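RNA methyltransferase, TrmH family (Porphyromonas gingivalis, PDB 2I6D) probably binds RNA and transfers methyl groups to it, as a knotted SPOUT-class enzyme of the TrmH family. Local coordinates at residues K163-V166 / D167-Y171; A170-R174 / Q175-V179. All blocks are in the same frame, centred on the assembly; numbering follows the deposited sequence.

How the contacts relate
Contacts 1 and 2 are the two ends of helix 165-174, which belongs to the segment linking edge strand 158-161 to strand 179-182 deeper in the parallel sheet of the SPOUT domain. Contact 1 (163-166 with 167-171) comes first and closes the opening turn at an Asn164 cap; contact 2 (170-174 with 175-179) closes the exit turn at a Schellman motif and leads into strand 179-182. They neither nest nor cross but overlap at Ala170 and Tyr171, their centres about 10 Å apart. Leu169 CD2 meets Val179 CG1 at 3.8 Å, so the middle of the helix also packs on the strand that follows it.

Contact 1 (K163-V166 / D167-Y171); sequences KNTV and DTLAY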
ATOM      1  N   LYS A 163     -13.692   1.479   6.017  1.00 33.25           N
ATOM      2  CA  LYS A 163     -14.904   0.780   6.414  1.00 35.16           C
ATOM      3  C   LYS A 163     -16.039   1.087   5.432  1.00 35.42           C
ATOM      4  O   LYS A 163     -16.809   0.193   5.022  1.00 36.09           O
ATOM      5  CB  LYS A 163     -15.359   1.243   7.803  1.00 35.37           C
ATOM      6  CG  LYS A 163     -14.494   0.835   8.975  1.00 36.51           C
ATOM      7  CD  LYS A 163     -15.215   1.172  10.284  1.00 36.94           C
ATOM      8  CE  LYS A 163     -14.286   1.044  11.482  1.00 39.82           C
ATOM      9  NZ  LYS A 163     -12.998   1.765  11.238  1.00 40.31           N
ATOM     10  N   ASN A 164     -16.176   2.367   5.096  1.00 34.80           N
ATOM     11  CA  ASN A 164     -17.303   2.823   4.280  1.00 34.13           C
ATOM     12  C   ASN A 164     -16.777   3.961   3.444  1.00 32.90           C
ATOM     13  O   ASN A 164     -16.802   5.120   3.878  1.00 32.39           O
ATOM     14  CB  ASN A 164     -18.471   3.298   5.143  1.00 34.04           C
ATOM     15  CG  ASN A 164     -19.750   3.638   4.319  1.00 35.57           C
ATOM     16  OD1 ASN A 164     -19.704   3.937   3.122  1.00 34.93           O
ATOM     17  ND2 ASN A 164     -20.888   3.615   4.994  1.00 36.67           N
ATOM     18  N   THR A 165     -16.317   3.617   2.250  1.00 31.92           N
ATOM     19  CA  THR A 165     -15.712   4.591   1.315  1.00 32.04           C
ATOM     20  C   THR A 165     -16.608   5.802   1.079  1.00 30.91           C
ATOM     21  O   THR A 165     -16.169   6.945   1.176  1.00 29.83           O
ATOM     22  CB  THR A 165     -15.419   3.927  -0.057  1.00 32.00           C
ATOM     23  OG1 THR A 165     -14.558   2.796   0.141  1.00 35.83           O
ATOM     24  CG2 THR A 165     -14.770   4.911  -1.023  1.00 30.35           C
ATOM     25  N   VAL A 166     -17.870   5.530   0.766  1.00 31.13           N
ATOM     26  CA  VAL A 166     -18.815   6.572   0.437  1.00 31.41           C
ATOM     27  C   VAL A 166     -19.022   7.501   1.615  1.00 31.19           C
ATOM     28  O   VAL A 166     -18.929   8.709   1.442  1.00 30.87           O
ATOM     29  CB  VAL A 166     -20.167   5.998  -0.077  1.00 31.84           C
ATOM     30  CG1 VAL A 166     -21.230   7.100  -0.143  1.00 32.48           C
ATOM     31  CG2 VAL A 166     -19.967   5.375  -1.463  1.00 32.04           C
ATOM     32  N   ASP A 167     -19.244   6.936   2.801  1.00 32.07           N
ATOM     33  CA  ASP A 167     -19.444   7.705   4.041  1.00 32.50           C
ATOM     34  C   ASP A 167     -18.231   8.603   4.319  1.00 31.94           C
ATOM     35  O   ASP A 167     -18.387   9.764   4.708  1.00 31.31           O
ATOM     36  CB  ASP A 167     -19.568   6.764   5.234  1.00 33.63           C
ATOM     37  CG  ASP A 167     -20.973   6.499   5.638  1.00 35.83           C
ATOM     38  OD1 ASP A 167     -21.169   6.351   6.873  1.00 38.90           O
ATOM     39  OD2 ASP A 167     -21.877   6.433   4.757  1.00 38.47           O
ATOM     40  N   THR A 168     -17.035   8.038   4.156  1.00 31.17           N
ATOM     41  CA  THR A 168     -15.794   8.759   4.333  1.00 31.15           C
ATOM     42  C   THR A 168     -15.647   9.893   3.328  1.00 30.57           C
ATOM     43  O   THR A 168     -15.318  11.028   3.703  1.00 30.11           O
ATOM     44  CB  THR A 168     -14.596   7.811   4.195  1.00 32.87           C
ATOM     45  OG1 THR A 168     -14.627   6.907   5.298  1.00 36.39           O
ATOM     46  CG2 THR A 168     -13.266   8.576   4.222  1.00 30.97           C
ATOM     47  N   LEU A 169     -15.877   9.603   2.043  1.00 29.65           N
ATOM     48  CA  LEU A 169     -15.828  10.654   1.044  1.00 29.75           C
ATOM     49  C   LEU A 169     -16.852  11.754   1.322  1.00 30.05           C
ATOM     50  O   LEU A 169     -16.534  12.939   1.236  1.00 30.89           O
ATOM     51  CB  LEU A 169     -16.059  10.090  -0.358  1.00 29.94           C
ATOM     52  CG  LEU A 169     -14.890   9.393  -1.017  1.00 29.73           C
ATOM     53  CD1 LEU A 169     -15.317   8.985  -2.442  1.00 29.84           C
ATOM     54  CD2 LEU A 169     -13.618  10.267  -1.032  1.00 29.42           C
ATOM     55  N   ALA A 170     -18.071  11.366   1.644  1.00 28.70           N
ATOM     56  CA  ALA A 170     -19.131  12.333   1.921  1.00 30.39           C
ATOM     57  C   ALA A 170     -18.710  13.224   3.083  1.00 29.79           C
ATOM     58  O   ALA A 170     -18.857  14.438   3.030  1.00 29.74           O
ATOM     59  CB  ALA A 170     -20.416  11.640   2.221  1.00 30.44           C
ATOM     60  N   TYR A 171     -18.124  12.613   4.101  1.00 30.33           N
ATOM     61  CA  TYR A 171     -17.732  13.333   5.304  1.00 30.22           C
ATOM     62  C   TYR A 171     -16.636  14.381   5.007  1.00 29.76           C
ATOM     63  O   TYR A 171     -16.766  15.563   5.375  1.00 29.14           O
ATOM     64  CB  TYR A 171     -17.278  12.329   6.362  1.00 30.89           C
ATOM     65  CG  TYR A 171     -16.686  12.934   7.605  1.00 30.08           C
ATOM     66  CD1 TYR A 171     -17.492  13.645   8.512  1.00 29.42           C
ATOM     67  CD2 TYR A 171     -15.338  12.779   7.894  1.00 32.69           C
ATOM     68  CE1 TYR A 171     -16.958  14.192   9.660  1.00 30.89           C
ATOM     69  CE2 TYR A 171     -14.790  13.325   9.059  1.00 31.77           C
ATOM     70  CZ  TYR A 171     -15.601  14.024   9.920  1.00 31.90           C
ATOM     71  OH  TYR A 171     -15.050  14.553  11.059  1.00 33.33           O
TER
HETATM   72  O   HOH W   1     -14.951   4.552   6.062  1.00 50.91           O
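Asn164 sits immediately before helix 165-174, and the backbone bonds Thr168 N to Asn164 O (2.9 Å), Leu169 N to Thr165 O and Ala170 N to Val166 O, all nearly straight, establish regular i to i+4 winding from the first turn. The contact is a helix N-cap. The Asn164 side chain leaves with CG opposite the backbone N (chi1 -173°), which brings the amide back over the first turn, where OD1 accepts from Asp167 N at 3.1 Å. The N-H points almost directly at the oxygen, yet the donor lies above the carbonyl plane, 70° out of it, so the cap does not use a lone pair in the usual direction. The same amide also stacks on the carboxylate of Asp167, their planes 18° apart, with ND2 3.0 Å from Asp167 CG. This is face-to-face contact rather than a bond, since the angles from ND2 to the carboxylate oxygens are poor. The Asp167 carboxylate in the first turn would probably interact favourably with the positive end of the helix dipole.

On another side of the turn, a water accepts from Asn164 N at 2.7 Å and also meets Thr168 OG1, with a weak bond to Asn164 O, thereby joining the residue before the helix to its first turn. The inward side is largely apolar. Leu169 packs on Ile202 and Val204 of strand 201-206 and on Val216, which Thr165 and Val166 touch as well; this seats the helix start against the parallel sheet and helix 214-217. Between the segments, methyl CG2 of Thr165 approaches methyl CD1 of Leu169 at 4.3 Å.

Contact 2 (A170-R174 / Q175-V179); sequences AYFRR and QGIPV
Phe172 O accepts from Ile177 N at 3.2 Å, and Arg173 O accepts from Gly176 N at 3.0 Å; these two bonds back into the last turn define a Schellman motif ending helix 165-174. Gly176 supplies the reversal with a phi of 93°, a backbone angle suited to glycine because a CB would be jammed against the carbonyl oxygen of Gln175. The N-H of Gln175 is shared less well, making only weak bonds to the oxygens of Tyr171 and Phe172.

Gln175 folds back along the turn it follows: CG stands beside its backbone N (chi1 -43°), and the extended remainder carries the amide over one face of the Tyr171 ring, with CD offset toward the rim. NE2 comes within 3.3 Å of Tyr171 CE2, with ring and amide planes 38° apart, so the amide is tilted against the ring. The same nitrogen meets Phe172 CD1 obliquely at 3.6 Å, so one nitrogen touches both aromatic side chains. Tyr171 CD2 in turn lies above the centre of the Phe172 ring.

Beyond the turn, Ile177 runs alongside Phe172, and their CD1 atoms touch at 3.6 Å. Both side chains also pack on Ile202, while the Phe172 ring meets that of Trp133, so the apolar side of the cap faces the sheet. The Arg173 guanidinium has its main partner in Glu219, to which NH2 makes a salt bridge. Pro178 and Val179 already bond through their backbones to Ile202 and to Thr221 and Asp222, handing the chain over to strand 179-182. A water bridges the turn to this exit, donating to Arg173 O at 2.9 Å and weakly to Ile177 O, and Arg173 CB rests on Val179 CG2 at 4.0 Å.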
ATOM      1  N   ALA A 170     -18.071  11.366   1.644  1.00 28.70           N
ATOM      2  CA  ALA A 170     -19.131  12.333   1.921  1.00 30.39           C
ATOM      3  C   ALA A 170     -18.710  13.224   3.083  1.00 29.79           C
ATOM      4  O   ALA A 170     -18.857  14.438   3.030  1.00 29.74           O
ATOM      5  CB  ALA A 170     -20.416  11.640   2.221  1.00 30.44           C
ATOM      6  N   TYR A 171     -18.124  12.613   4.101  1.00 30.33           N
ATOM      7  CA  TYR A 171     -17.732  13.333   5.304  1.00 30.22           C
ATOM      8  C   TYR A 171     -16.636  14.381   5.007  1.00 29.76           C
ATOM      9  O   TYR A 171     -16.766  15.563   5.375  1.00 29.14           O
ATOM     10  CB  TYR A 171     -17.278  12.329   6.362  1.00 30.89           C
ATOM     11  CG  TYR A 171     -16.686  12.934   7.605  1.00 30.08           C
ATOM     12  CD1 TYR A 171     -17.492  13.645   8.512  1.00 29.42           C
ATOM     13  CD2 TYR A 171     -15.338  12.779   7.894  1.00 32.69           C
ATOM     14  CE1 TYR A 171     -16.958  14.192   9.660  1.00 30.89           C
ATOM     15  CE2 TYR A 171     -14.790  13.325   9.059  1.00 31.77           C
ATOM     16  CZ  TYR A 171     -15.601  14.024   9.920  1.00 31.90           C
ATOM     17  OH  TYR A 171     -15.050  14.553  11.059  1.00 33.33           O
ATOM     18  N   PHE A 172     -15.563  13.948   4.360  1.00 29.91           N
ATOM     19  CA  PHE A 172     -14.466  14.869   4.016  1.00 31.09           C
ATOM     20  C   PHE A 172     -14.896  15.914   3.006  1.00 31.47           C
ATOM     21  O   PHE A 172     -14.522  17.096   3.126  1.00 32.19           O
ATOM     22  CB  PHE A 172     -13.223  14.110   3.577  1.00 31.13           C
ATOM     23  CG  PHE A 172     -12.489  13.511   4.717  1.00 33.01           C
ATOM     24  CD1 PHE A 172     -11.849  14.331   5.640  1.00 37.09           C
ATOM     25  CD2 PHE A 172     -12.502  12.149   4.933  1.00 33.38           C
ATOM     26  CE1 PHE A 172     -11.160  13.774   6.735  1.00 38.38           C
ATOM     27  CE2 PHE A 172     -11.819  11.584   6.017  1.00 35.93           C
ATOM     28  CZ  PHE A 172     -11.146  12.393   6.914  1.00 35.34           C
ATOM     29  N   ARG A 173     -15.751  15.499   2.069  1.00 31.70           N
ATOM     30  CA  ARG A 173     -16.310  16.416   1.075  1.00 33.06           C
ATOM     31  C   ARG A 173     -17.122  17.548   1.736  1.00 33.15           C
ATOM     32  O   ARG A 173     -17.010  18.726   1.361  1.00 32.98           O
ATOM     33  CB  ARG A 173     -17.169  15.659   0.033  1.00 32.80           C
ATOM     34  CG  ARG A 173     -17.766  16.570  -1.032  1.00 34.64           C
ATOM     35  CD  ARG A 173     -18.787  15.893  -1.963  1.00 34.43           C
ATOM     36  NE  ARG A 173     -19.781  15.069  -1.270  1.00 36.23           N
ATOM     37  CZ  ARG A 173     -20.909  15.510  -0.720  1.00 38.18           C
ATOM     38  NH1 ARG A 173     -21.233  16.801  -0.756  1.00 40.59           N
ATOM     39  NH2 ARG A 173     -21.728  14.648  -0.118  1.00 38.70           N
ATOM     40  N   ARG A 174     -17.935  17.197   2.733  1.00 33.57           N
ATOM     41  CA  ARG A 174     -18.748  18.192   3.421  0.50 33.54           C
ATOM     42  C   ARG A 174     -17.904  19.118   4.319  1.00 34.31           C
ATOM     43  O   ARG A 174     -18.347  20.201   4.696  1.00 33.95           O
ATOM     44  CB  ARG A 174     -19.906  17.522   4.176  0.50 33.34           C
ATOM     45  CG  ARG A 174     -21.142  17.228   3.215  0.50 32.02           C
ATOM     46  CD  ARG A 174     -22.127  16.198   3.797  0.50 29.26           C
ATOM     47  NE  ARG A 174     -22.855  16.670   4.992  0.50 29.81           N
ATOM     48  CZ  ARG A 174     -24.048  17.289   4.975  0.50 28.35           C
ATOM     49  NH1 ARG A 174     -24.623  17.661   6.124  0.50 29.95           N
ATOM     50  NH2 ARG A 174     -24.644  17.532   3.748  0.50 27.71           N
ATOM     51  N   GLN A 175     -16.674  18.708   4.632  1.00 35.47           N
ATOM     52  CA  GLN A 175     -15.721  19.617   5.317  1.00 37.05           C
ATOM     53  C   GLN A 175     -14.996  20.593   4.382  1.00 37.26           C
ATOM     54  O   GLN A 175     -14.281  21.487   4.851  1.00 39.13           O
ATOM     55  CB  GLN A 175     -14.713  18.835   6.134  1.00 36.69           C
ATOM     56  CG  GLN A 175     -15.395  17.749   6.872  1.00 38.92           C
ATOM     57  CD  GLN A 175     -14.671  17.325   8.081  1.00 41.01           C
ATOM     58  OE1 GLN A 175     -14.865  17.877   9.187  1.00 43.45           O
ATOM     59  NE2 GLN A 175     -13.851  16.308   7.917  1.00 42.77           N
ATOM     60  N   GLY A 176     -15.213  20.447   3.082  1.00 36.48           N
ATOM     61  CA  GLY A 176     -14.647  21.355   2.095  1.00 36.02           C
ATOM     62  C   GLY A 176     -13.315  20.863   1.543  1.00 35.60           C
ATOM     63  O   GLY A 176     -12.602  21.617   0.881  1.00 36.05           O
ATOM     64  N   ILE A 177     -12.974  19.608   1.819  1.00 34.71           N
ATOM     65  CA  ILE A 177     -11.841  18.948   1.117  1.00 34.45           C
ATOM     66  C   ILE A 177     -12.279  18.499  -0.281  1.00 34.16           C
ATOM     67  O   ILE A 177     -13.276  17.765  -0.423  1.00 34.25           O
ATOM     68  CB  ILE A 177     -11.272  17.783   1.919  1.00 34.09           C
ATOM     69  CG1 ILE A 177     -10.717  18.323   3.244  1.00 34.13           C
ATOM     70  CG2 ILE A 177     -10.201  16.960   1.083  1.00 33.81           C
ATOM     71  CD1 ILE A 177     -10.400  17.286   4.201  1.00 36.23           C
ATOM     72  N   PRO A 178     -11.577  18.987  -1.323  1.00 33.36           N
ATOM     73  CA  PRO A 178     -11.942  18.637  -2.680  1.00 33.39           C
ATOM     74  C   PRO A 178     -11.698  17.153  -2.950  1.00 32.78           C
ATOM     75  O   PRO A 178     -10.690  16.581  -2.499  1.00 32.71           O
ATOM     76  CB  PRO A 178     -10.971  19.475  -3.546  1.00 33.85           C
ATOM     77  CG  PRO A 178      -9.840  19.815  -2.623  1.00 33.76           C
ATOM     78  CD  PRO A 178     -10.419  19.901  -1.262  1.00 33.24           C
ATOM     79  N   VAL A 179     -12.616  16.556  -3.685  1.00 31.53           N
ATOM     80  CA  VAL A 179     -12.544  15.155  -4.024  1.00 31.14           C
ATOM     81  C   VAL A 179     -12.452  15.010  -5.535  1.00 31.81           C
ATOM     82  O   VAL A 179     -13.430  15.211  -6.261  1.00 34.11           O
ATOM     83  CB  VAL A 179     -13.749  14.348  -3.463  1.00 31.11           C
ATOM     84  CG1 VAL A 179     -13.565  12.863  -3.767  1.00 31.15           C
ATOM     85  CG2 VAL A 179     -13.898  14.574  -1.951  1.00 28.61           C
TER
HETATM   86  O   HOH W   2     -15.308  19.616  -0.877  1.00 42.22           O